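Local atomic coordinates of DNA ligase (Aquifex aeolicus, PDB entry 3QWU), a protein that probably joins nucleic acid ends at the expense of ATP, and binds adenosine and calcium. Residues 116-127 against 176-184. Sequence-based numbering, arbitrary orientation.
Sequences IDLRILDENPDL and LIEKYNLPH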
loop_
_atom_site.group_PDB
_atom_site.type_symbol
_atom_site.label_atom_id
_atom_site.label_comp_id
_atom_site.label_asym_id
_atom_site.label_seq_id
_atom_site.Cartn_x
_atom_site.Cartn_y
_atom_site.Cartn_z
ATOM N N ILE A 116 -17.281 -34.761 -1.327
ATOM C CA ILE A 116 -16.835 -35.457 -2.521
ATOM C C ILE A 116 -16.697 -36.949 -2.244
ATOM O O ILE A 116 -16.249 -37.379 -1.179
ATOM C CB ILE A 116 -15.506 -34.881 -3.028
ATOM C CG1 ILE A 116 -15.148 -35.510 -4.368
ATOM C CG2 ILE A 116 -14.338 -35.105 -2.017
ATOM C CD1 ILE A 116 -13.898 -34.969 -4.993
ATOM N N ASP A 117 -17.125 -37.741 -3.208
ATOM C CA ASP A 117 -17.003 -39.187 -3.171
ATOM C C ASP A 117 -15.574 -39.559 -3.658
ATOM O O ASP A 117 -15.169 -39.182 -4.759
ATOM C CB ASP A 117 -18.120 -39.765 -4.054
ATOM C CG ASP A 117 -17.970 -41.262 -4.368
ATOM O OD1 ASP A 117 -17.298 -42.032 -3.607
ATOM O OD2 ASP A 117 -18.555 -41.652 -5.426
ATOM N N LEU A 118 -14.860 -40.344 -2.853
ATOM C CA LEU A 118 -13.458 -40.627 -3.059
ATOM C C LEU A 118 -13.126 -42.072 -3.511
ATOM O O LEU A 118 -11.971 -42.520 -3.401
ATOM C CB LEU A 118 -12.682 -40.220 -1.802
ATOM C CG LEU A 118 -12.548 -38.677 -1.700
ATOM C CD1 LEU A 118 -11.872 -38.265 -0.377
ATOM C CD2 LEU A 118 -11.778 -38.049 -2.927
ATOM N N ARG A 119 -14.135 -42.764 -4.052
ATOM C CA ARG A 119 -13.966 -43.983 -4.889
ATOM C C ARG A 119 -12.847 -43.822 -5.908
ATOM O O ARG A 119 -12.008 -44.702 -6.056
ATOM C CB ARG A 119 -15.278 -44.270 -5.658
ATOM C CG ARG A 119 -15.428 -45.630 -6.297
ATOM C CD ARG A 119 -16.876 -45.835 -6.809
ATOM N NE ARG A 119 -16.958 -45.995 -8.277
ATOM C CZ ARG A 119 -17.572 -45.167 -9.140
ATOM N NH1 ARG A 119 -18.196 -44.063 -8.719
ATOM N NH2 ARG A 119 -17.562 -45.434 -10.458
ATOM N N ILE A 120 -12.842 -42.693 -6.615
ATOM C CA ILE A 120 -11.738 -42.370 -7.565
ATOM C C ILE A 120 -10.314 -42.582 -6.990
ATOM O O ILE A 120 -9.441 -43.126 -7.653
ATOM C CB ILE A 120 -11.876 -40.952 -8.138
ATOM C CG1 ILE A 120 -10.743 -40.636 -9.121
ATOM C CG2 ILE A 120 -11.843 -39.910 -7.039
ATOM C CD1 ILE A 120 -10.888 -39.261 -9.790
ATOM N N LEU A 121 -10.092 -42.198 -5.753
ATOM C CA LEU A 121 -8.801 -42.451 -5.116
ATOM C C LEU A 121 -8.664 -43.949 -4.797
ATOM O O LEU A 121 -7.618 -44.562 -5.067
ATOM C CB LEU A 121 -8.594 -41.573 -3.840
ATOM C CG LEU A 121 -8.596 -40.025 -4.057
ATOM C CD1 LEU A 121 -8.381 -39.237 -2.762
ATOM C CD2 LEU A 121 -7.573 -39.570 -5.129
ATOM N N ASP A 122 -9.708 -44.562 -4.262
ATOM C CA ASP A 122 -9.645 -45.994 -4.012
ATOM C C ASP A 122 -9.185 -46.738 -5.264
ATOM O O ASP A 122 -8.377 -47.675 -5.162
ATOM C CB ASP A 122 -10.985 -46.538 -3.546
ATOM C CG ASP A 122 -11.411 -45.964 -2.205
ATOM O OD1 ASP A 122 -10.534 -45.506 -1.438
ATOM O OD2 ASP A 122 -12.621 -45.954 -1.921
ATOM N N GLU A 123 -9.680 -46.327 -6.428
ATOM C CA GLU A 123 -9.380 -47.006 -7.688
ATOM C C GLU A 123 -8.129 -46.471 -8.361
ATOM O O GLU A 123 -7.585 -47.115 -9.211
ATOM C CB GLU A 123 -10.572 -46.926 -8.665
ATOM C CG GLU A 123 -11.830 -47.574 -8.052
ATOM C CD GLU A 123 -13.020 -47.690 -8.992
ATOM O OE1 GLU A 123 -12.995 -47.166 -10.117
ATOM O OE2 GLU A 123 -14.000 -48.321 -8.603
ATOM N N ASN A 124 -7.691 -45.283 -7.982
ATOM C CA ASN A 124 -6.529 -44.646 -8.549
ATOM C C ASN A 124 -5.781 -43.959 -7.408
ATOM O O ASN A 124 -5.763 -42.744 -7.345
ATOM C CB ASN A 124 -6.973 -43.619 -9.588
ATOM C CG ASN A 124 -8.037 -44.180 -10.584
ATOM O OD1 ASN A 124 -7.667 -44.626 -11.674
ATOM N ND2 ASN A 124 -9.347 -44.158 -10.202
ATOM N N PRO A 125 -5.152 -44.738 -6.490
ATOM C CA PRO A 125 -4.457 -44.149 -5.292
ATOM C C PRO A 125 -3.246 -43.223 -5.538
ATOM O O PRO A 125 -2.765 -42.594 -4.614
ATOM C CB PRO A 125 -4.040 -45.385 -4.463
ATOM C CG PRO A 125 -4.111 -46.529 -5.414
ATOM C CD PRO A 125 -5.163 -46.211 -6.445
ATOM N N ASP A 126 -2.791 -43.136 -6.776
ATOM C CA ASP A 126 -1.776 -42.160 -7.200
ATOM C C ASP A 126 -2.309 -40.688 -7.364
ATOM O O ASP A 126 -1.549 -39.710 -7.299
ATOM C CB ASP A 126 -1.111 -42.653 -8.518
ATOM C CG ASP A 126 -2.154 -42.994 -9.653
ATOM O OD1 ASP A 126 -3.103 -43.844 -9.438
ATOM O OD2 ASP A 126 -2.007 -42.413 -10.760
ATOM N N LEU A 127 -3.607 -40.542 -7.589
ATOM C CA LEU A 127 -4.177 -39.222 -7.871
ATOM C C LEU A 127 -4.179 -38.269 -6.639
ATOM O O LEU A 127 -4.360 -38.662 -5.447
ATOM C CB LEU A 127 -5.581 -39.376 -8.440
ATOM C CG LEU A 127 -5.681 -40.013 -9.824
ATOM C CD1 LEU A 127 -7.128 -39.988 -10.278
ATOM C CD2 LEU A 127 -4.764 -39.355 -10.832
ATOM N N LEU A 176 -11.843 -38.392 -16.043
ATOM C CA LEU A 176 -11.993 -38.814 -14.657
ATOM C C LEU A 176 -13.219 -38.206 -13.983
ATOM O O LEU A 176 -13.886 -38.870 -13.200
ATOM C CB LEU A 176 -10.763 -38.523 -13.840
ATOM C CG LEU A 176 -9.573 -39.388 -14.224
ATOM C CD1 LEU A 176 -8.282 -38.708 -13.747
ATOM C CD2 LEU A 176 -9.664 -40.912 -13.712
ATOM N N ILE A 177 -13.501 -36.942 -14.268
ATOM C CA ILE A 177 -14.623 -36.234 -13.659
ATOM C C ILE A 177 -15.934 -36.804 -14.164
ATOM O O ILE A 177 -16.885 -36.972 -13.396
ATOM C CB ILE A 177 -14.582 -34.760 -14.008
ATOM C CG1 ILE A 177 -13.366 -34.089 -13.354
ATOM C CG2 ILE A 177 -15.857 -34.050 -13.583
ATOM C CD1 ILE A 177 -13.082 -32.638 -13.894
ATOM N N GLU A 178 -15.989 -37.138 -15.445
ATOM C CA GLU A 178 -17.203 -37.733 -16.014
ATOM C C GLU A 178 -17.400 -39.159 -15.428
ATOM O O GLU A 178 -18.499 -39.518 -14.994
ATOM C CB GLU A 178 -17.179 -37.672 -17.548
ATOM C CG GLU A 178 -18.090 -38.678 -18.284
ATOM C CD GLU A 178 -19.562 -38.202 -18.536
ATOM O OE1 GLU A 178 -20.075 -37.288 -17.827
ATOM O OE2 GLU A 178 -20.207 -38.786 -19.456
ATOM N N LYS A 179 -16.331 -39.930 -15.337
ATOM C CA LYS A 179 -16.441 -41.313 -14.881
ATOM C C LYS A 179 -16.992 -41.412 -13.456
ATOM O O LYS A 179 -17.960 -42.137 -13.221
ATOM C CB LYS A 179 -15.079 -42.001 -14.968
ATOM C CG LYS A 179 -15.120 -43.493 -14.698
ATOM C CD LYS A 179 -13.771 -44.125 -14.905
ATOM C CE LYS A 179 -13.783 -45.565 -14.473
ATOM N NZ LYS A 179 -12.490 -45.945 -13.851
ATOM N N TYR A 180 -16.404 -40.628 -12.542
ATOM C CA TYR A 180 -16.676 -40.700 -11.111
ATOM C C TYR A 180 -17.683 -39.671 -10.622
ATOM O O TYR A 180 -17.985 -39.577 -9.415
ATOM C CB TYR A 180 -15.366 -40.545 -10.361
ATOM C CG TYR A 180 -14.447 -41.730 -10.573
ATOM C CD1 TYR A 180 -13.277 -41.628 -11.332
ATOM C CD2 TYR A 180 -14.755 -42.970 -10.015
ATOM C CE1 TYR A 180 -12.447 -42.752 -11.507
ATOM C CE2 TYR A 180 -13.945 -44.052 -10.170
ATOM C CZ TYR A 180 -12.807 -43.956 -10.914
ATOM O OH TYR A 180 -12.071 -45.075 -11.060
ATOM N N ASN A 181 -18.158 -38.874 -11.575
ATOM C CA ASN A 181 -19.183 -37.885 -11.342
ATOM C C ASN A 181 -18.836 -36.809 -10.348
ATOM O O ASN A 181 -19.649 -36.425 -9.538
ATOM C CB ASN A 181 -20.409 -38.592 -10.852
ATOM C CG ASN A 181 -21.613 -38.040 -11.466
ATOM O OD1 ASN A 181 -21.985 -38.423 -12.619
ATOM N ND2 ASN A 181 -22.247 -37.103 -10.757
ATOM N N LEU A 182 -17.631 -36.287 -10.442
ATOM C CA LEU A 182 -17.155 -35.298 -9.488
ATOM C C LEU A 182 -17.760 -33.905 -9.744
ATOM O O LEU A 182 -18.072 -33.559 -10.861
ATOM C CB LEU A 182 -15.620 -35.262 -9.535
ATOM C CG LEU A 182 -14.957 -36.638 -9.253
ATOM C CD1 LEU A 182 -13.436 -36.574 -9.317
ATOM C CD2 LEU A 182 -15.430 -37.175 -7.880
ATOM N N PRO A 183 -17.945 -33.118 -8.687
ATOM C CA PRO A 183 -18.262 -31.707 -8.874
ATOM C C PRO A 183 -17.018 -30.984 -9.415
ATOM O O PRO A 183 -15.894 -31.246 -8.942
ATOM C CB PRO A 183 -18.602 -31.234 -7.454
ATOM C CG PRO A 183 -17.848 -32.188 -6.515
ATOM C CD PRO A 183 -17.637 -33.471 -7.283
ATOM N N HIS A 184 -17.203 -30.102 -10.394
ATOM C CA HIS A 184 -16.082 -29.492 -11.119
ATOM C C HIS A 184 -16.347 -28.011 -11.395
ATOM O O HIS A 184 -17.479 -27.548 -11.323
ATOM C CB HIS A 184 -15.911 -30.208 -12.450
ATOM C CG HIS A 184 -17.163 -30.174 -13.270
ATOM N ND1 HIS A 184 -18.053 -31.226 -13.308
ATOM C CD2 HIS A 184 -17.732 -29.171 -13.981
ATOM C CE1 HIS A 184 -19.096 -30.883 -14.049
ATOM N NE2 HIS A 184 -18.925 -29.641 -14.470
HETATM O O HOH W 1 -17.590 -41.606 -7.640
#
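With CG anti to its carbonyl carbon (chi1 -68°), Tyr180 sends its ring from segment 176-184 against helix 119-123, where Ile120, its CG1 anti to the backbone N (chi1 -180°), runs CG1 past Tyr180 CD1 and CE1 toward Leu182. Ile120 CB stands over one face, 3.7 Å from the centroid of the Tyr180 ring in a CH-pi contact, and the aliphatic part of Lys179 lies over the opposite face. Isoleucine suits this place because its CB sits on the ring while its longer arm ends, through CD1, against Leu182 CD1, at 3.7 Å, and Leu176 CB. Arg119 turns a guanidinium face onto Tyr180 CD2 at the ring's edge, the two planes 61° apart.

Beyond the ring, the hydroxyl gathers three polar partners. Tyr180 OH donates to Glu123 OE1 in a very short bond of 2.5 Å, and accepts from Asn124 ND2 at 3.0 Å and from Lys179 NZ. Asparagine fits because the same amide nitrogen also donates to Ile120 O (2.8 Å), fixing the amide's rotation at the helix end. A phenylalanine in place of Tyr180 would probably leave Glu123 OE1 without this donor and Asn124 and Lys179 without the oxygen they share.

Elsewhere, a water donates to Tyr180 O, while Ile120 and Leu176 rest on Phe159 of strand 153-161. The phenol thus joins an apolar cluster to charged side chains, where long salt bridges, Lys179 NZ to Glu123 OE1 (4.0 Å) and Arg119 NE to Glu123 OE2 (3.8 Å), may modestly stabilise the carboxylate as an anion.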